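Local coordinates for alpha-1,4-endofucoidanase (Mariniflexile fucanivorans, PDB 6DLH), which hydrolyses alpha-1,4 linkages inside fucoidan chains as a retaining endo-acting glycoside hydrolase of family GH107, at residues 283-286 / 287-290; 316-319 / 320-324; 328-332 / 333-337; 488-491 / 492-496. All coordinates share one frame; numbering follows the deposited sequence.

Contact 1 (283-286 / 287-290); sequences SATL and FDDY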
loop_
_atom_site.group_PDB
_atom_site.type_symbol
_atom_site.label_atom_id
_atom_site.label_comp_id
_atom_site.label_asym_id
_atom_site.label_seq_id
_atom_site.Cartn_x
_atom_site.Cartn_y
_atom_site.Cartn_z
ATOM N N SER A 283 -21.645 19.901 -6.237
ATOM C CA SER A 283 -21.011 20.976 -6.984
ATOM C C SER A 283 -19.534 21.126 -6.615
ATOM O O SER A 283 -19.135 20.892 -5.476
ATOM C CB SER A 283 -21.754 22.270 -6.778
ATOM O OG SER A 283 -21.477 23.163 -7.844
ATOM N N ALA A 284 -18.730 21.530 -7.599
ATOM C CA ALA A 284 -17.304 21.736 -7.409
ATOM C C ALA A 284 -17.055 22.867 -6.409
ATOM O O ALA A 284 -17.692 23.921 -6.479
ATOM C CB ALA A 284 -16.666 22.048 -8.741
ATOM N N THR A 285 -16.120 22.635 -5.476
ATOM C CA THR A 285 -15.522 23.729 -4.734
ATOM C C THR A 285 -14.554 24.450 -5.667
ATOM O O THR A 285 -14.427 24.083 -6.834
ATOM C CB THR A 285 -14.803 23.253 -3.467
ATOM O OG1 THR A 285 -13.683 22.461 -3.862
ATOM C CG2 THR A 285 -15.702 22.503 -2.510
ATOM N N LEU A 286 -13.872 25.474 -5.144
ATOM C CA LEU A 286 -12.899 26.211 -5.935
ATOM C C LEU A 286 -11.639 25.365 -6.134
ATOM O O LEU A 286 -10.736 25.765 -6.865
ATOM C CB LEU A 286 -12.582 27.538 -5.233
ATOM C CG LEU A 286 -13.701 28.584 -5.243
ATOM C CD1 LEU A 286 -13.520 29.581 -4.109
ATOM C CD2 LEU A 286 -13.787 29.302 -6.583
ATOM N N PHE A 287 -11.594 24.183 -5.506
ATOM C CA PHE A 287 -10.352 23.426 -5.433
ATOM C C PHE A 287 -10.504 22.019 -6.014
ATOM O O PHE A 287 -9.553 21.242 -5.986
ATOM C CB PHE A 287 -9.767 23.496 -4.016
ATOM C CG PHE A 287 -9.535 24.909 -3.541
ATOM C CD1 PHE A 287 -8.481 25.662 -4.040
ATOM C CD2 PHE A 287 -10.400 25.505 -2.634
ATOM C CE1 PHE A 287 -8.286 26.972 -3.626
ATOM C CE2 PHE A 287 -10.208 26.816 -2.225
ATOM C CZ PHE A 287 -9.152 27.548 -2.722
ATOM N N ASP A 288 -11.686 21.717 -6.572
ATOM C CA ASP A 288 -11.950 20.454 -7.245
ATOM C C ASP A 288 -11.543 20.553 -8.714
ATOM O O ASP A 288 -12.039 21.409 -9.441
ATOM C CB ASP A 288 -13.430 20.078 -7.142
ATOM C CG ASP A 288 -13.828 19.486 -5.803
ATOM O OD1 ASP A 288 -13.387 18.346 -5.508
ATOM O OD2 ASP A 288 -14.582 20.158 -5.072
ATOM N N ASP A 289 -10.644 19.661 -9.144
ATOM C CA ASP A 289 -10.306 19.526 -10.552
ATOM C C ASP A 289 -11.195 18.454 -11.174
ATOM O O ASP A 289 -11.431 18.470 -12.377
ATOM C CB ASP A 289 -8.825 19.185 -10.755
ATOM C CG ASP A 289 -7.879 20.280 -10.296
ATOM O OD1 ASP A 289 -7.777 21.299 -11.008
ATOM O OD2 ASP A 289 -7.259 20.108 -9.235
ATOM N N TYR A 290 -11.656 17.511 -10.340
ATOM C CA TYR A 290 -12.587 16.481 -10.778
ATOM C C TYR A 290 -13.545 16.128 -9.647
ATOM O O TYR A 290 -13.290 16.449 -8.486
ATOM C CB TYR A 290 -11.847 15.248 -11.317
ATOM C CG TYR A 290 -11.053 14.437 -10.323
ATOM C CD1 TYR A 290 -9.894 14.935 -9.737
ATOM C CD2 TYR A 290 -11.430 13.143 -10.005
ATOM C CE1 TYR A 290 -9.148 14.184 -8.840
ATOM C CE2 TYR A 290 -10.693 12.373 -9.116
ATOM C CZ TYR A 290 -9.546 12.892 -8.537
ATOM O OH TYR A 290 -8.827 12.131 -7.663
HETATM O O HOH W 1 -17.130 19.289 -4.190
#
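Asp288 OD2 accepts two hydrogen bonds from Thr285, and together they clasp a type I beta turn that runs from Thr285 to Asp288 in the loop after strand 266-269. Thr285 N reaches Asp288 OD2 at 2.9 Å on the anti lone pair. Thr285 OG1, only 2.8 Å from Asp288 OD2, arrives instead from above the carboxylate, 53° out of its plane. A water supplies one more donor, at 2.8 Å from Asp288 OD2, and gives its other proton to Ser283 O, which ties the carboxylate to the chain ahead of the turn. The threonine hydroxyl works both ways: with chi1 at 66°, OG1 stands between the backbone N and the carbonyl carbon, where it can donate to the aspartate and also accept from Phe287 N at 3.2 Å, the bond of an ST turn. The second carboxylate oxygen, Asp288 OD1, takes the N-H of Phe269, so one side chain links the turn to strand 266-269 of the parallel sheet in the catalytic domain.

Apolar packing lies outside these polar bonds. Ala284 CB meets Asp288 CB at 4.1 Å and rests against Phe327, a calcium-site residue. Phe287 leans on Tyr251 and Ala255 of helix 249-259. Leu286 CB sits over one face of the Phe287 ring in a CH-pi contact, offset toward the rim and 3.9 Å from Phe287 CE2.

Contact 2 (316-319 / 320-324); sequences VVFM and QTNNG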
loop_
_atom_site.group_PDB
_atom_site.type_symbol
_atom_site.label_atom_id
_atom_site.label_comp_id
_atom_site.label_asym_id
_atom_site.label_seq_id
_atom_site.Cartn_x
_atom_site.Cartn_y
_atom_site.Cartn_z
ATOM N N VAL A 316 -23.514 7.426 -14.818
ATOM C CA VAL A 316 -22.578 7.095 -15.875
ATOM C C VAL A 316 -23.077 7.678 -17.201
ATOM O O VAL A 316 -22.288 8.226 -17.969
ATOM C CB VAL A 316 -22.342 5.572 -15.883
ATOM C CG1 VAL A 316 -22.576 4.898 -17.215
ATOM C CG2 VAL A 316 -21.013 5.179 -15.265
ATOM N N VAL A 317 -24.399 7.620 -17.435
ATOM C CA VAL A 317 -24.986 8.199 -18.633
ATOM C C VAL A 317 -24.783 9.714 -18.608
ATOM O O VAL A 317 -24.465 10.301 -19.638
ATOM C CB VAL A 317 -26.466 7.793 -18.812
ATOM C CG1 VAL A 317 -27.143 8.573 -19.932
ATOM C CG2 VAL A 317 -26.592 6.304 -19.067
ATOM N N PHE A 318 -24.924 10.326 -17.423
ATOM C CA PHE A 318 -24.680 11.755 -17.247
ATOM C C PHE A 318 -23.284 12.143 -17.741
ATOM O O PHE A 318 -23.099 13.223 -18.305
ATOM C CB PHE A 318 -24.848 12.175 -15.783
ATOM C CG PHE A 318 -24.783 13.665 -15.539
ATOM C CD1 PHE A 318 -25.926 14.451 -15.612
ATOM C CD2 PHE A 318 -23.582 14.288 -15.241
ATOM C CE1 PHE A 318 -25.871 15.821 -15.394
ATOM C CE2 PHE A 318 -23.523 15.660 -15.028
ATOM C CZ PHE A 318 -24.666 16.425 -15.102
ATOM N N MET A 319 -22.297 11.274 -17.480
ATOM C CA MET A 319 -20.916 11.521 -17.864
ATOM C C MET A 319 -20.805 11.495 -19.386
ATOM O O MET A 319 -20.112 12.320 -19.974
ATOM C CB MET A 319 -19.977 10.476 -17.248
ATOM C CG MET A 319 -19.739 10.685 -15.761
ATOM S SD MET A 319 -18.860 9.321 -14.949
ATOM C CE MET A 319 -17.284 9.363 -15.794
ATOM N N GLN A 320 -21.532 10.570 -20.016
ATOM C CA GLN A 320 -21.569 10.477 -21.466
ATOM C C GLN A 320 -22.243 11.706 -22.080
ATOM O O GLN A 320 -21.698 12.310 -23.005
ATOM C CB GLN A 320 -22.263 9.180 -21.870
ATOM C CG GLN A 320 -22.462 9.022 -23.371
ATOM C CD GLN A 320 -23.190 7.728 -23.627
ATOM O OE1 GLN A 320 -22.597 6.750 -24.090
ATOM N NE2 GLN A 320 -24.472 7.701 -23.282
ATOM N N THR A 321 -23.427 12.076 -21.565
ATOM C CA THR A 321 -24.220 13.148 -22.157
ATOM C C THR A 321 -23.424 14.449 -22.142
ATOM O O THR A 321 -23.538 15.261 -23.059
ATOM C CB THR A 321 -25.570 13.329 -21.448
ATOM O OG1 THR A 321 -26.211 12.055 -21.499
ATOM C CG2 THR A 321 -26.458 14.371 -22.102
ATOM N N ASN A 322 -22.598 14.612 -21.104
ATOM C CA ASN A 322 -21.922 15.868 -20.842
ATOM C C ASN A 322 -20.465 15.829 -21.309
ATOM O O ASN A 322 -19.682 16.707 -20.948
ATOM C CB ASN A 322 -22.047 16.231 -19.363
ATOM C CG ASN A 322 -23.413 16.795 -19.048
ATOM O OD1 ASN A 322 -23.687 17.942 -19.380
ATOM N ND2 ASN A 322 -24.277 16.002 -18.437
ATOM N N ASN A 323 -20.101 14.790 -22.077
ATOM C CA ASN A 323 -18.782 14.671 -22.690
ATOM C C ASN A 323 -17.659 14.768 -21.652
ATOM O O ASN A 323 -16.574 15.244 -21.973
ATOM C CB ASN A 323 -18.564 15.703 -23.805
ATOM C CG ASN A 323 -19.657 15.694 -24.854
ATOM O OD1 ASN A 323 -19.944 14.662 -25.456
ATOM N ND2 ASN A 323 -20.269 16.843 -25.083
ATOM N N GLY A 324 -17.914 14.312 -20.418
ATOM C CA GLY A 324 -16.866 14.217 -19.413
ATOM C C GLY A 324 -16.677 15.487 -18.584
ATOM O O GLY A 324 -15.765 15.542 -17.766
#
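Val316 and Gln320 make one of the last regular turns of helix 307-321, which a Schellman motif then brings to an end. Val316 O accepts from Gln320 N at 3.2 Å, while the valine side chain faces Phe342 and Thr370. One residue on, Val317 O receives Thr321 N at 2.8 Å, and Val317 CG1 packs near the threonine hydroxyl.

At Phe318 the side chains take over. Phe318 O is gripped twice by Asn322, by the side-chain ND2 at 3.0 Å and by the backbone N at 3.2 Å. Phe318 O lies close to the plane of the Asn322 amide, and ND2 is tilted 16° from the carbonyl plane. CG of Phe318 is anti to the backbone N (chi1 -173°), which brings the ring under the Asn322 amide, and ND2 sits over the centre of one ring face, 3.3 Å above it. The amide is thus held between a carbonyl and a ring, the amide and ring planes 41° apart. Replacing Phe318 with alanine would probably leave the Asn322 amide without the ring beneath it, freer to turn away from the carbonyl, and would strip packing from Pro280.

Met319 buries its side chain against Phe281 and Phe342, and its carbonyl closes the helix. Asn323, with positive phi, turns the chain as the C-prime residue, its N bonding to Gln320 O at 3.1 Å, and the wider bond of the motif joins Gly324 N to Met319 O at 3.0 Å, in the carbonyl plane.

Contact 3 (328-332 / 333-337); sequences RDDTR and TWNDN. With CA (calcium ion), chain E.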
loop_
_atom_site.group_PDB
_atom_site.type_symbol
_atom_site.label_atom_id
_atom_site.label_comp_id
_atom_site.label_asym_id
_atom_site.label_seq_id
_atom_site.Cartn_x
_atom_site.Cartn_y
_atom_site.Cartn_z
ATOM N N ARG A 328 -21.204 21.914 -16.608
ATOM C CA ARG A 328 -21.497 22.859 -17.675
ATOM C C ARG A 328 -22.990 23.192 -17.688
ATOM O O ARG A 328 -23.516 23.647 -18.700
ATOM C CB ARG A 328 -20.965 22.364 -19.027
ATOM C CG ARG A 328 -19.738 23.122 -19.514
ATOM C CD ARG A 328 -18.450 22.353 -19.730
ATOM N NE ARG A 328 -18.160 22.222 -21.151
ATOM C CZ ARG A 328 -16.947 22.244 -21.708
ATOM N NH1 ARG A 328 -15.858 22.408 -20.974
ATOM N NH2 ARG A 328 -16.832 22.097 -23.014
ATOM N N ASP A 329 -23.646 23.022 -16.530
ATOM C CA ASP A 329 -25.098 23.029 -16.438
ATOM C C ASP A 329 -25.590 24.119 -15.484
ATOM O O ASP A 329 -26.790 24.267 -15.290
ATOM C CB ASP A 329 -25.630 21.637 -16.063
ATOM C CG ASP A 329 -25.243 21.141 -14.671
ATOM O OD1 ASP A 329 -24.298 21.693 -14.072
ATOM O OD2 ASP A 329 -25.895 20.196 -14.189
ATOM N N ASP A 330 -24.669 24.873 -14.879
ATOM C CA ASP A 330 -25.041 25.860 -13.877
ATOM C C ASP A 330 -24.702 27.267 -14.377
ATOM O O ASP A 330 -24.479 27.473 -15.570
ATOM C CB ASP A 330 -24.414 25.528 -12.518
ATOM C CG ASP A 330 -22.895 25.578 -12.502
ATOM O OD1 ASP A 330 -22.302 25.931 -13.544
ATOM O OD2 ASP A 330 -22.311 25.259 -11.445
ATOM N N THR A 331 -24.632 28.220 -13.437
ATOM C CA THR A 331 -24.484 29.632 -13.759
ATOM C C THR A 331 -23.060 30.118 -13.481
ATOM O O THR A 331 -22.756 31.282 -13.730
ATOM C CB THR A 331 -25.546 30.486 -13.045
ATOM O OG1 THR A 331 -25.483 30.247 -11.639
ATOM C CG2 THR A 331 -26.954 30.220 -13.530
ATOM N N ARG A 332 -22.191 29.231 -12.972
ATOM C CA ARG A 332 -20.804 29.579 -12.688
ATOM C C ARG A 332 -19.920 29.162 -13.864
ATOM O O ARG A 332 -20.018 28.038 -14.340
ATOM C CB ARG A 332 -20.357 28.899 -11.391
ATOM C CG ARG A 332 -21.244 29.189 -10.187
ATOM C CD ARG A 332 -20.930 28.223 -9.060
ATOM N NE ARG A 332 -21.432 28.629 -7.755
ATOM C CZ ARG A 332 -21.143 28.017 -6.607
ATOM N NH1 ARG A 332 -20.344 26.960 -6.589
ATOM N NH2 ARG A 332 -21.655 28.460 -5.473
ATOM N N THR A 333 -19.048 30.065 -14.329
ATOM C CA THR A 333 -18.204 29.786 -15.485
ATOM C C THR A 333 -16.913 29.087 -15.063
ATOM O O THR A 333 -16.300 28.365 -15.848
ATOM C CB THR A 333 -17.800 31.064 -16.235
ATOM O OG1 THR A 333 -17.126 31.923 -15.310
ATOM C CG2 THR A 333 -18.965 31.777 -16.888
ATOM N N TRP A 334 -16.493 29.321 -13.821
ATOM C CA TRP A 334 -15.144 28.978 -13.404
ATOM C C TRP A 334 -14.966 27.466 -13.247
ATOM O O TRP A 334 -13.835 26.994 -13.145
ATOM C CB TRP A 334 -14.781 29.735 -12.121
ATOM C CG TRP A 334 -15.799 29.608 -11.031
ATOM C CD1 TRP A 334 -16.817 30.474 -10.755
ATOM C CD2 TRP A 334 -15.898 28.547 -10.060
ATOM N NE1 TRP A 334 -17.533 30.034 -9.674
ATOM C CE2 TRP A 334 -16.998 28.854 -9.228
ATOM C CE3 TRP A 334 -15.168 27.377 -9.807
ATOM C CZ2 TRP A 334 -17.383 28.027 -8.170
ATOM C CZ3 TRP A 334 -15.549 26.564 -8.762
ATOM C CH2 TRP A 334 -16.639 26.889 -7.954
ATOM N N ASN A 335 -16.080 26.718 -13.230
ATOM C CA ASN A 335 -16.052 25.292 -12.939
ATOM C C ASN A 335 -16.277 24.476 -14.210
ATOM O O ASN A 335 -16.600 23.292 -14.133
ATOM C CB ASN A 335 -17.036 24.913 -11.825
ATOM C CG ASN A 335 -18.499 25.115 -12.168
ATOM O OD1 ASN A 335 -18.871 25.308 -13.326
ATOM N ND2 ASN A 335 -19.350 25.070 -11.159
ATOM N N ASP A 336 -16.078 25.105 -15.370
ATOM C CA ASP A 336 -16.530 24.545 -16.633
ATOM C C ASP A 336 -15.559 23.500 -17.173
ATOM O O ASP A 336 -15.879 22.826 -18.151
ATOM C CB ASP A 336 -16.806 25.636 -17.670
ATOM C CG ASP A 336 -18.199 26.235 -17.587
ATOM O OD1 ASP A 336 -18.921 25.957 -16.594
ATOM O OD2 ASP A 336 -18.560 26.970 -18.522
ATOM N N ASN A 337 -14.380 23.371 -16.555
ATOM C CA ASN A 337 -13.407 22.394 -17.020
ATOM C C ASN A 337 -13.257 21.249 -16.021
ATOM O O ASN A 337 -12.495 20.322 -16.278
ATOM C CB ASN A 337 -12.047 23.012 -17.357
ATOM C CG ASN A 337 -12.120 24.001 -18.498
ATOM O OD1 ASN A 337 -11.682 25.142 -18.352
ATOM N ND2 ASN A 337 -12.678 23.581 -19.622
HETATM CA CA CA E . -20.374 25.882 -14.930
HETATM O O HOH W 2 -22.029 26.302 -16.668
HETATM O O HOH W 3 -19.313 24.791 -8.473
#
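Asp330 and Asn335 meet beside a calcium ion, the tightest part of this contact. Asn335 ND2 gives a nearly straight bond to the syn lone pair of Asp330 OD2 at 3.0 Å, the amide and carboxylate planes only 13° apart. That bond and the metal fix both flat groups, with Asp330 OD1 and Asn335 OD1 turned to the ion, 2.4 Å and 2.3 Å away. In each, chi1 near 65° sets CG between the backbone N and the carbonyl carbon, from where the oxygen reaches the ion. This is a compact calcium-binding loop following helix 307-321: Arg332 O, Asp336 OD1, a water and Phe327 O complete six ligands.

Next to the site, Arg332 runs alongside Trp334, with CB 3.5 Å from Trp334 NE1 and NH1 3.5 Å from Trp334 CZ2. Arg332 NH2 bonds to Ala241 O, and Trp334 NE1 to Glu243. A serine in place of Trp334 would probably leave Glu243 without that donor and the arginine chain without its flanking wall.

The solvent side is looser. There the exposed, bent Arg328 reaches round the loop with a single direct hydrogen bond to it, NH1 to Asp336 O at 2.9 Å, in the guanidinium plane.

Contact 4 (488-491 / 492-496); sequences VSEA and SNYTF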
loop_
_atom_site.group_PDB
_atom_site.type_symbol
_atom_site.label_atom_id
_atom_site.label_comp_id
_atom_site.label_asym_id
_atom_site.label_seq_id
_atom_site.Cartn_x
_atom_site.Cartn_y
_atom_site.Cartn_z
ATOM N N VAL A 488 30.959 5.917 -23.816
ATOM C CA VAL A 488 31.225 6.172 -22.405
ATOM C C VAL A 488 30.990 7.652 -22.098
ATOM O O VAL A 488 30.648 8.009 -20.972
ATOM C CB VAL A 488 32.653 5.731 -22.008
ATOM C CG1 VAL A 488 32.915 5.893 -20.518
ATOM C CG2 VAL A 488 32.970 4.307 -22.451
ATOM N N SER A 489 31.157 8.500 -23.120
ATOM C CA SER A 489 31.091 9.949 -22.983
ATOM C C SER A 489 29.657 10.473 -23.107
ATOM O O SER A 489 29.437 11.678 -22.989
ATOM C CB SER A 489 32.006 10.623 -23.981
ATOM O OG SER A 489 31.820 10.087 -25.287
ATOM N N GLU A 490 28.692 9.570 -23.350
ATOM C CA GLU A 490 27.283 9.934 -23.461
ATOM C C GLU A 490 26.771 10.391 -22.096
ATOM O O GLU A 490 26.904 9.677 -21.104
ATOM C CB GLU A 490 26.452 8.787 -24.051
ATOM C CG GLU A 490 24.946 9.014 -23.996
ATOM C CD GLU A 490 24.391 9.993 -25.016
ATOM O OE1 GLU A 490 24.109 9.564 -26.159
ATOM O OE2 GLU A 490 24.237 11.178 -24.666
ATOM N N ALA A 491 26.196 11.600 -22.072
ATOM C CA ALA A 491 25.783 12.259 -20.843
ATOM C C ALA A 491 24.552 13.128 -21.095
ATOM O O ALA A 491 24.179 13.938 -20.250
ATOM C CB ALA A 491 26.929 13.078 -20.297
ATOM N N SER A 492 23.922 12.953 -22.260
ATOM C CA SER A 492 22.752 13.750 -22.589
ATOM C C SER A 492 21.480 12.909 -22.506
ATOM O O SER A 492 21.501 11.702 -22.749
ATOM C CB SER A 492 22.898 14.408 -23.939
ATOM O OG SER A 492 22.774 13.455 -24.983
ATOM N N ASN A 493 20.374 13.578 -22.162
ATOM C CA ASN A 493 19.048 12.981 -22.184
ATOM C C ASN A 493 18.440 13.160 -23.577
ATOM O O ASN A 493 18.996 13.865 -24.420
ATOM C CB ASN A 493 18.197 13.500 -21.023
ATOM C CG ASN A 493 18.766 13.114 -19.672
ATOM O OD1 ASN A 493 19.648 12.261 -19.581
ATOM N ND2 ASN A 493 18.274 13.732 -18.611
ATOM N N TYR A 494 17.313 12.483 -23.834
ATOM C CA TYR A 494 16.657 12.605 -25.125
ATOM C C TYR A 494 15.142 12.693 -24.947
ATOM O O TYR A 494 14.582 12.135 -24.006
ATOM C CB TYR A 494 17.049 11.460 -26.066
ATOM C CG TYR A 494 18.478 11.469 -26.551
ATOM C CD1 TYR A 494 19.491 10.926 -25.775
ATOM C CD2 TYR A 494 18.819 11.996 -27.789
ATOM C CE1 TYR A 494 20.809 10.925 -26.203
ATOM C CE2 TYR A 494 20.132 11.997 -28.236
ATOM C CZ TYR A 494 21.131 11.457 -27.439
ATOM O OH TYR A 494 22.435 11.440 -27.844
ATOM N N THR A 495 14.502 13.421 -25.866
ATOM C CA THR A 495 13.057 13.502 -25.969
ATOM C C THR A 495 12.690 13.486 -27.448
ATOM O O THR A 495 13.096 14.372 -28.203
ATOM C CB THR A 495 12.512 14.761 -25.282
ATOM O OG1 THR A 495 12.958 14.767 -23.925
ATOM C CG2 THR A 495 11.001 14.846 -25.330
ATOM N N PHE A 496 11.920 12.472 -27.853
ATOM C CA PHE A 496 11.505 12.360 -29.241
ATOM C C PHE A 496 10.178 11.606 -29.345
ATOM O O PHE A 496 9.678 11.057 -28.364
ATOM C CB PHE A 496 12.615 11.716 -30.077
ATOM C CG PHE A 496 13.094 10.391 -29.542
ATOM C CD1 PHE A 496 13.954 10.333 -28.455
ATOM C CD2 PHE A 496 12.668 9.199 -30.113
ATOM C CE1 PHE A 496 14.386 9.110 -27.962
ATOM C CE2 PHE A 496 13.112 7.978 -29.627
ATOM C CZ PHE A 496 13.967 7.936 -28.550
#
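Glu490 reaches forward along the chain and grips Ser492 and Tyr494 with its two carboxylate oxygens. OE2 takes two bonds from the serine: Ser492 OG stands 2.7 Å from Glu490 OE2 on the syn side, slightly out of the carboxylate plane, and Ser492 N lies 3.0 Å from Glu490 OE2 on the anti lone pair. OE1 uses its syn lone pair for the phenol, with Tyr494 OH at 3.0 Å from Glu490 OE1. The two side chains approach from opposite directions, and the carboxylate meets the tyrosine at the ring edge, the planes 79° apart.

Glu490 gets there by folding: CG leaves anti to the backbone N (chi1 171°), then the chain bends at chi2, 76°, turning the carboxylate toward the residues that follow. Ser492 turns OG in to meet it. Behind this first shell, Trp469 NE1 bonds to the same OE1, and Ile433 packs on both Glu490 and Tyr494. The tyrosine begins strand 494-502 of the putative Ig domain, hydrogen-bonded through its backbone to Leu513 of strand 505-513, while Asn493 OD1 accepts from Val515 N.

The carboxylate thus fastens the loop after strand 479-484 to the start of the next strand. Neutral hydroxyl and N-H donors hold both oxygens, with a weak bond from Ala491 N besides, an arrangement likely to stabilise the carboxylate in its charged form.

How the contacts relate
From the N terminus, contact 1 folds the loop between strand 266-269 and helix 307-321. Contact 2 closes the C-terminal end of that helix, and contact 3 curls the following loop round calcium before strand 341-342. All four lie in series; none nests or crosses. Space nevertheless joins the first three: Trp334 CZ3 of contact 3 packs 3.3 Å from Thr285 O of contact 1, and Asp329 brushes the Phe318 ring of contact 2. Contacts 1 and 2 do not touch, their centres about 17 Å apart, so contact 3 bridges them. Contact 4, in the putative Ig domain, joins the loop after strand 479-484 to the start of strand 494-502, its centre more than 40 Å from the others.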